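Local coordinates for protein 3-dehydroshikimate dehydratase (Bacillus anthracis, PDB 3DX5) that catalyses the manganese-dependent dehydration of 3-dehydroshikimate to 3,4-dihydroxybenzoate, a building block of the siderophore petrobactin, at residues L252-F255 / D261-K264; G31-G36 / H196-N201. One frame throughout, in Å; residues are numbered along the deposited sequence.

Interaction 1 of 2, residues L252-F255 / D261-K264; sequences LEWF and DILK. With MN (manganese (II) ion), chain B; DHB (3,4-dihydroxybenzoic acid), chain D.
Trp254 and Ile262 meet where the end of a TIM-barrel strand, 249-252, turns toward the helix that follows it, 259-272. The two side chains cross at about a right angle. Ile262 CG2 sits over one face of the indole in a CH-pi contact, 3.8 Å from the centroid of the five-membered ring and 16° off its normal. The other branch of Ile262 reaches the same ring system, with CG1 3.6 Å from Trp254 CE2. Trp254 NE1 is hydrogen-bonded to the backbone oxygen of His257, which helps fix the indole.

Leu252 and Leu263 slide past each other in opposite directions. Leu263 approaches with its CD2 branch, which lies 3.7 Å from Leu252 CB. Leu252 also packs on Met267 and Leu270 of the same helix.

Between Leu252 and Trp254, Glu253 is the centre of an inverse gamma turn, and its side chain leaves the backbone away from the helix. Its CG lies anti to the backbone N (chi1 -163°) and the chain runs on extended to the metal in the active site. The carboxylate is bidentate: Glu253 OE1 and Glu253 OE2 are each 2.4 Å from the manganese.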
loop_
_atom_site.group_PDB
_atom_site.type_symbol
_atom_site.label_atom_id
_atom_site.label_comp_id
_atom_site.label_asym_id
_atom_site.label_seq_id
_atom_site.Cartn_x
_atom_site.Cartn_y
_atom_site.Cartn_z
ATOM N N LEU A 252 15.892 -3.839 -8.948
ATOM C CA LEU A 252 15.790 -4.911 -7.984
ATOM C C LEU A 252 14.412 -4.779 -7.336
ATOM O O LEU A 252 14.249 -4.045 -6.348
ATOM C CB LEU A 252 16.930 -4.846 -6.923
ATOM C CG LEU A 252 18.348 -4.834 -7.515
ATOM C CD1 LEU A 252 19.401 -4.884 -6.406
ATOM C CD2 LEU A 252 18.548 -6.005 -8.544
ATOM N N GLU A 253 13.423 -5.453 -7.919
ATOM C CA GLU A 253 12.040 -5.273 -7.511
ATOM C C GLU A 253 11.727 -6.112 -6.289
ATOM O O GLU A 253 11.082 -7.177 -6.401
ATOM C CB GLU A 253 11.106 -5.684 -8.648
ATOM C CG GLU A 253 9.676 -5.154 -8.477
ATOM C CD GLU A 253 8.764 -5.583 -9.623
ATOM O OE1 GLU A 253 9.000 -6.680 -10.179
ATOM O OE2 GLU A 253 7.824 -4.818 -9.969
ATOM N N TRP A 254 12.126 -5.628 -5.121
ATOM C CA TRP A 254 11.898 -6.363 -3.882
ATOM C C TRP A 254 10.582 -5.978 -3.229
ATOM O O TRP A 254 10.342 -4.797 -2.938
ATOM C CB TRP A 254 13.059 -6.094 -2.899
ATOM C CG TRP A 254 12.954 -6.848 -1.601
ATOM C CD1 TRP A 254 12.779 -6.316 -0.361
ATOM C CD2 TRP A 254 13.059 -8.268 -1.425
ATOM N NE1 TRP A 254 12.764 -7.309 0.583
ATOM C CE2 TRP A 254 12.946 -8.522 -0.036
ATOM C CE3 TRP A 254 13.250 -9.345 -2.305
ATOM C CZ2 TRP A 254 12.984 -9.820 0.507
ATOM C CZ3 TRP A 254 13.309 -10.658 -1.767
ATOM C CH2 TRP A 254 13.185 -10.875 -0.361
ATOM N N PHE A 255 9.727 -6.963 -2.982
ATOM C CA PHE A 255 8.439 -6.717 -2.354
ATOM C C PHE A 255 8.405 -7.260 -0.906
ATOM O O PHE A 255 7.382 -7.177 -0.251
ATOM C CB PHE A 255 7.342 -7.397 -3.170
ATOM C CG PHE A 255 7.063 -6.733 -4.487
ATOM C CD1 PHE A 255 6.898 -5.346 -4.557
ATOM C CD2 PHE A 255 6.925 -7.490 -5.644
ATOM C CE1 PHE A 255 6.584 -4.721 -5.725
ATOM C CE2 PHE A 255 6.609 -6.870 -6.856
ATOM C CZ PHE A 255 6.457 -5.474 -6.902
ATOM N N ASP A 261 18.094 -3.850 4.102
ATOM C CA ASP A 261 19.045 -4.946 4.305
ATOM C C ASP A 261 19.185 -5.804 3.070
ATOM O O ASP A 261 20.308 -6.157 2.686
ATOM C CB ASP A 261 18.610 -5.857 5.456
ATOM C CG ASP A 261 18.794 -5.204 6.817
ATOM O OD1 ASP A 261 19.690 -4.330 6.976
ATOM O OD2 ASP A 261 18.026 -5.563 7.742
ATOM N N ILE A 262 18.050 -6.183 2.485
ATOM C CA ILE A 262 18.055 -7.066 1.308
ATOM C C ILE A 262 18.757 -6.379 0.137
ATOM O O ILE A 262 19.597 -6.987 -0.535
ATOM C CB ILE A 262 16.620 -7.467 0.896
ATOM C CG1 ILE A 262 15.970 -8.344 1.993
ATOM C CG2 ILE A 262 16.605 -8.116 -0.485
ATOM C CD1 ILE A 262 16.657 -9.699 2.236
ATOM N N LEU A 263 18.403 -5.113 -0.100
ATOM C CA LEU A 263 18.939 -4.352 -1.253
ATOM C C LEU A 263 20.447 -4.112 -1.106
ATOM O O LEU A 263 21.212 -4.278 -2.062
ATOM C CB LEU A 263 18.203 -3.015 -1.399
ATOM C CG LEU A 263 16.758 -3.223 -1.912
ATOM C CD1 LEU A 263 15.972 -1.873 -1.928
ATOM C CD2 LEU A 263 16.748 -3.830 -3.329
ATOM N N LYS A 264 20.856 -3.722 0.099
ATOM C CA LYS A 264 22.253 -3.511 0.379
ATOM C C LYS A 264 23.048 -4.832 0.119
ATOM O O LYS A 264 24.074 -4.822 -0.575
ATOM C CB LYS A 264 22.397 -3.006 1.824
ATOM C CG LYS A 264 23.869 -2.977 2.370
ATOM C CD LYS A 264 23.959 -2.222 3.720
ATOM C CE LYS A 264 25.306 -2.495 4.346
ATOM N NZ LYS A 264 25.635 -1.547 5.466
HETATM MN MN MN B . 7.494 -6.154 -11.906
HETATM C C1 DHB D . 3.615 -4.816 -9.302
HETATM C C2 DHB D . 4.665 -5.297 -10.078
HETATM C C3 DHB D . 4.974 -6.661 -10.083
HETATM O O3 DHB D . 5.988 -7.211 -10.823
HETATM C C4 DHB D . 4.149 -7.566 -9.279
HETATM O O4 DHB D . 4.473 -8.878 -9.316
HETATM C C5 DHB D . 3.082 -7.077 -8.530
HETATM C C6 DHB D . 2.830 -5.693 -8.549
HETATM C C DHB D . 3.323 -3.324 -9.304
HETATM O O1 DHB D . 2.386 -2.814 -8.681
HETATM O O2 DHB D . 4.118 -2.505 -9.988
#

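Interaction 2 of 2, residues G31-G36 / H196-N201; sequences GIELWG and HYHFKN. With MN (manganese (II) ion), chain B; DHB (3,4-dihydroxybenzoic acid), chain D.
Glu33 and His198 join two strands of the TIM barrel across its interior, next to the manganese site. Hydrogen bonds carry the contact. His198 NE2 donates to Glu33 OE2 over 2.8 Å, with an N-H...O angle of 150°. The acceptor uses its syn lone pair and lies close to the imidazole plane. A second, weak bond runs from His198 NE2 to Glu33 OE1 at 3.0 Å. Carboxylate and ring are nearly coplanar, 17° apart, which suits this forked approach. The extended Glu33 chain, with CG anti to the backbone N (chi1 166°), carries the carboxylate into the barrel. Ser251 and Ser68 also hydrogen-bond to OE1 and OE2, respectively, so the buried carboxylate has several partners. The ring of His196 is held by a bond from its ND1 to the backbone oxygen of Tyr197, at 3.1 Å, and by one between its NE2 and Thr65 OG1.

Metal binding uses the other ring nitrogen of His198. His198 ND1 is 2.3 Å from the manganese, which Glu142, Asp172 and Glu253 also bind. Glu33 is thus a second-shell residue that orients a metal ligand, and its charge probably makes the imidazole a stronger donor to the metal. The bound 3,4-dihydroxybenzoate also binds the metal: its O3 is 2.1 Å from the manganese and accepts a hydrogen bond of 2.8 Å from Lys200 NZ. Asp172 forms a salt bridge with the same amine.

Packing is slight. His196 CE1 lies 3.5 Å from Glu33 OE1.

Strands 31-35 and 194-202 are not paired in the sheet. Strands 2-6 and 249-252 stand between them along one side of the barrel wall, while Tyr197 and Phe199 pack outward on helix 236-243.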
loop_
_atom_site.group_PDB
_atom_site.type_symbol
_atom_site.label_atom_id
_atom_site.label_comp_id
_atom_site.label_asym_id
_atom_site.label_seq_id
_atom_site.Cartn_x
_atom_site.Cartn_y
_atom_site.Cartn_z
ATOM N N GLY A 31 20.202 4.348 -10.570
ATOM C CA GLY A 31 18.894 4.834 -10.940
ATOM C C GLY A 31 17.874 4.579 -9.847
ATOM O O GLY A 31 18.087 3.724 -8.948
ATOM N N ILE A 32 16.790 5.349 -9.909
ATOM C CA ILE A 32 15.621 5.119 -9.048
ATOM C C ILE A 32 14.398 5.005 -9.964
ATOM O O ILE A 32 14.168 5.871 -10.811
ATOM C CB ILE A 32 15.455 6.256 -8.019
ATOM C CG1 ILE A 32 16.619 6.195 -7.009
ATOM C CG2 ILE A 32 14.076 6.150 -7.313
ATOM C CD1 ILE A 32 16.744 7.483 -6.179
ATOM N N GLU A 33 13.631 3.934 -9.791
ATOM C CA GLU A 33 12.380 3.759 -10.511
ATOM C C GLU A 33 11.321 4.218 -9.526
ATOM O O GLU A 33 11.104 3.602 -8.436
ATOM C CB GLU A 33 12.187 2.281 -10.930
ATOM C CG GLU A 33 10.733 1.955 -11.393
ATOM C CD GLU A 33 10.546 0.476 -11.774
ATOM O OE1 GLU A 33 11.562 -0.250 -11.965
ATOM O OE2 GLU A 33 9.373 0.019 -11.876
ATOM N N LEU A 34 10.672 5.322 -9.885
ATOM C CA LEU A 34 9.812 6.024 -8.959
ATOM C C LEU A 34 8.378 5.580 -9.172
ATOM O O LEU A 34 7.842 5.748 -10.283
ATOM C CB LEU A 34 9.922 7.534 -9.197
ATOM C CG LEU A 34 9.302 8.498 -8.200
ATOM C CD1 LEU A 34 9.668 8.265 -6.773
ATOM C CD2 LEU A 34 9.797 9.891 -8.637
ATOM N N TRP A 35 7.743 5.068 -8.119
ATOM C CA TRP A 35 6.328 4.685 -8.184
ATOM C C TRP A 35 5.486 5.952 -8.457
ATOM O O TRP A 35 5.771 7.014 -7.887
ATOM C CB TRP A 35 5.961 4.112 -6.821
ATOM C CG TRP A 35 4.782 3.184 -6.775
ATOM C CD1 TRP A 35 4.189 2.487 -7.824
ATOM C CD2 TRP A 35 4.075 2.804 -5.583
ATOM N NE1 TRP A 35 3.145 1.707 -7.329
ATOM C CE2 TRP A 35 3.060 1.890 -5.965
ATOM C CE3 TRP A 35 4.215 3.149 -4.222
ATOM C CZ2 TRP A 35 2.175 1.323 -5.024
ATOM C CZ3 TRP A 35 3.331 2.589 -3.290
ATOM C CH2 TRP A 35 2.327 1.688 -3.700
ATOM N N GLY A 36 4.489 5.853 -9.339
ATOM C CA GLY A 36 3.727 7.001 -9.781
ATOM C C GLY A 36 3.074 7.769 -8.647
ATOM O O GLY A 36 3.093 9.018 -8.644
ATOM N N HIS A 196 13.732 -1.566 -20.251
ATOM C CA HIS A 196 13.907 -1.668 -18.789
ATOM C C HIS A 196 13.712 -3.116 -18.360
ATOM O O HIS A 196 13.026 -3.900 -19.053
ATOM C CB HIS A 196 12.883 -0.753 -18.055
ATOM C CG HIS A 196 13.370 -0.156 -16.756
ATOM N ND1 HIS A 196 13.508 -0.887 -15.592
ATOM C CD2 HIS A 196 13.662 1.122 -16.423
ATOM C CE1 HIS A 196 13.893 -0.092 -14.608
ATOM N NE2 HIS A 196 13.990 1.136 -15.088
ATOM N N TYR A 197 14.321 -3.494 -17.242
ATOM C CA TYR A 197 14.053 -4.831 -16.650
ATOM C C TYR A 197 13.580 -4.711 -15.202
ATOM O O TYR A 197 13.878 -3.736 -14.532
ATOM C CB TYR A 197 15.298 -5.730 -16.615
ATOM C CG TYR A 197 16.098 -5.715 -17.886
ATOM C CD1 TYR A 197 15.723 -6.502 -18.974
ATOM C CD2 TYR A 197 17.250 -4.899 -18.005
ATOM C CE1 TYR A 197 16.453 -6.485 -20.158
ATOM C CE2 TYR A 197 17.999 -4.894 -19.170
ATOM C CZ TYR A 197 17.578 -5.686 -20.246
ATOM O OH TYR A 197 18.307 -5.694 -21.421
ATOM N N HIS A 198 12.888 -5.746 -14.738
ATOM C CA HIS A 198 12.635 -6.015 -13.317
ATOM C C HIS A 198 13.283 -7.338 -12.991
ATOM O O HIS A 198 13.074 -8.318 -13.718
ATOM C CB HIS A 198 11.116 -6.122 -13.049
ATOM C CG HIS A 198 10.453 -4.798 -12.834
ATOM N ND1 HIS A 198 9.113 -4.671 -12.507
ATOM C CD2 HIS A 198 10.954 -3.539 -12.889
ATOM C CE1 HIS A 198 8.825 -3.388 -12.358
ATOM N NE2 HIS A 198 9.925 -2.680 -12.588
ATOM N N PHE A 199 14.036 -7.379 -11.896
ATOM C CA PHE A 199 14.685 -8.589 -11.424
ATOM C C PHE A 199 14.093 -8.946 -10.053
ATOM O O PHE A 199 14.261 -8.191 -9.088
ATOM C CB PHE A 199 16.191 -8.338 -11.183
ATOM C CG PHE A 199 17.068 -8.303 -12.440
ATOM C CD1 PHE A 199 16.527 -8.339 -13.723
ATOM C CD2 PHE A 199 18.444 -8.154 -12.310
ATOM C CE1 PHE A 199 17.356 -8.284 -14.857
ATOM C CE2 PHE A 199 19.287 -8.103 -13.429
ATOM C CZ PHE A 199 18.739 -8.172 -14.712
ATOM N N LYS A 200 13.427 -10.090 -9.936
ATOM C CA LYS A 200 13.071 -10.596 -8.604
ATOM C C LYS A 200 13.054 -12.116 -8.716
ATOM O O LYS A 200 13.073 -12.653 -9.830
ATOM C CB LYS A 200 11.728 -10.000 -8.078
ATOM C CG LYS A 200 10.472 -10.252 -8.981
ATOM C CD LYS A 200 9.205 -9.700 -8.281
ATOM C CE LYS A 200 7.916 -9.966 -9.091
ATOM N NZ LYS A 200 7.912 -9.249 -10.416
ATOM N N ASN A 201 13.009 -12.824 -7.593
ATOM C CA ASN A 201 13.086 -14.288 -7.646
ATOM C C ASN A 201 12.171 -14.899 -6.607
ATOM O O ASN A 201 11.698 -14.205 -5.697
ATOM C CB ASN A 201 14.536 -14.775 -7.433
ATOM C CG ASN A 201 14.844 -16.042 -8.235
ATOM O OD1 ASN A 201 13.920 -16.745 -8.687
ATOM N ND2 ASN A 201 16.137 -16.334 -8.429
HETATM MN MN MN B . 7.494 -6.154 -11.906
HETATM C C1 DHB D . 3.615 -4.816 -9.302
HETATM C C2 DHB D . 4.665 -5.297 -10.078
HETATM C C3 DHB D . 4.974 -6.661 -10.083
HETATM O O3 DHB D . 5.988 -7.211 -10.823
HETATM C C4 DHB D . 4.149 -7.566 -9.279
HETATM O O4 DHB D . 4.473 -8.878 -9.316
HETATM C C5 DHB D . 3.082 -7.077 -8.530
HETATM C C6 DHB D . 2.830 -5.693 -8.549
HETATM C C DHB D . 3.323 -3.324 -9.304
HETATM O O1 DHB D . 2.386 -2.814 -8.681
HETATM O O2 DHB D . 4.118 -2.505 -9.988
#

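In the fold
Both interactions belong to one TIM barrel but lie on different sides of its wall. Interaction 2 is in the buried interior and joins two strands far apart in sequence. Interaction 1 is partly buried and joins a strand end to the next helix outside the barrel. What meets across each contact differs with its place: apolar and CH-pi contacts in interaction 1, carboxylate to imidazole in interaction 2. Each nevertheless carries a manganese ligand. Direct ties link them: Glu253 N probably hydrogen-bonds to Phe199 O, and Glu253 OE1 forms a salt bridge with Lys200 NZ at 2.8 Å. Phe255 of 252-255 and Lys200 of 196-201 both line the 3,4-dihydroxybenzoate pocket.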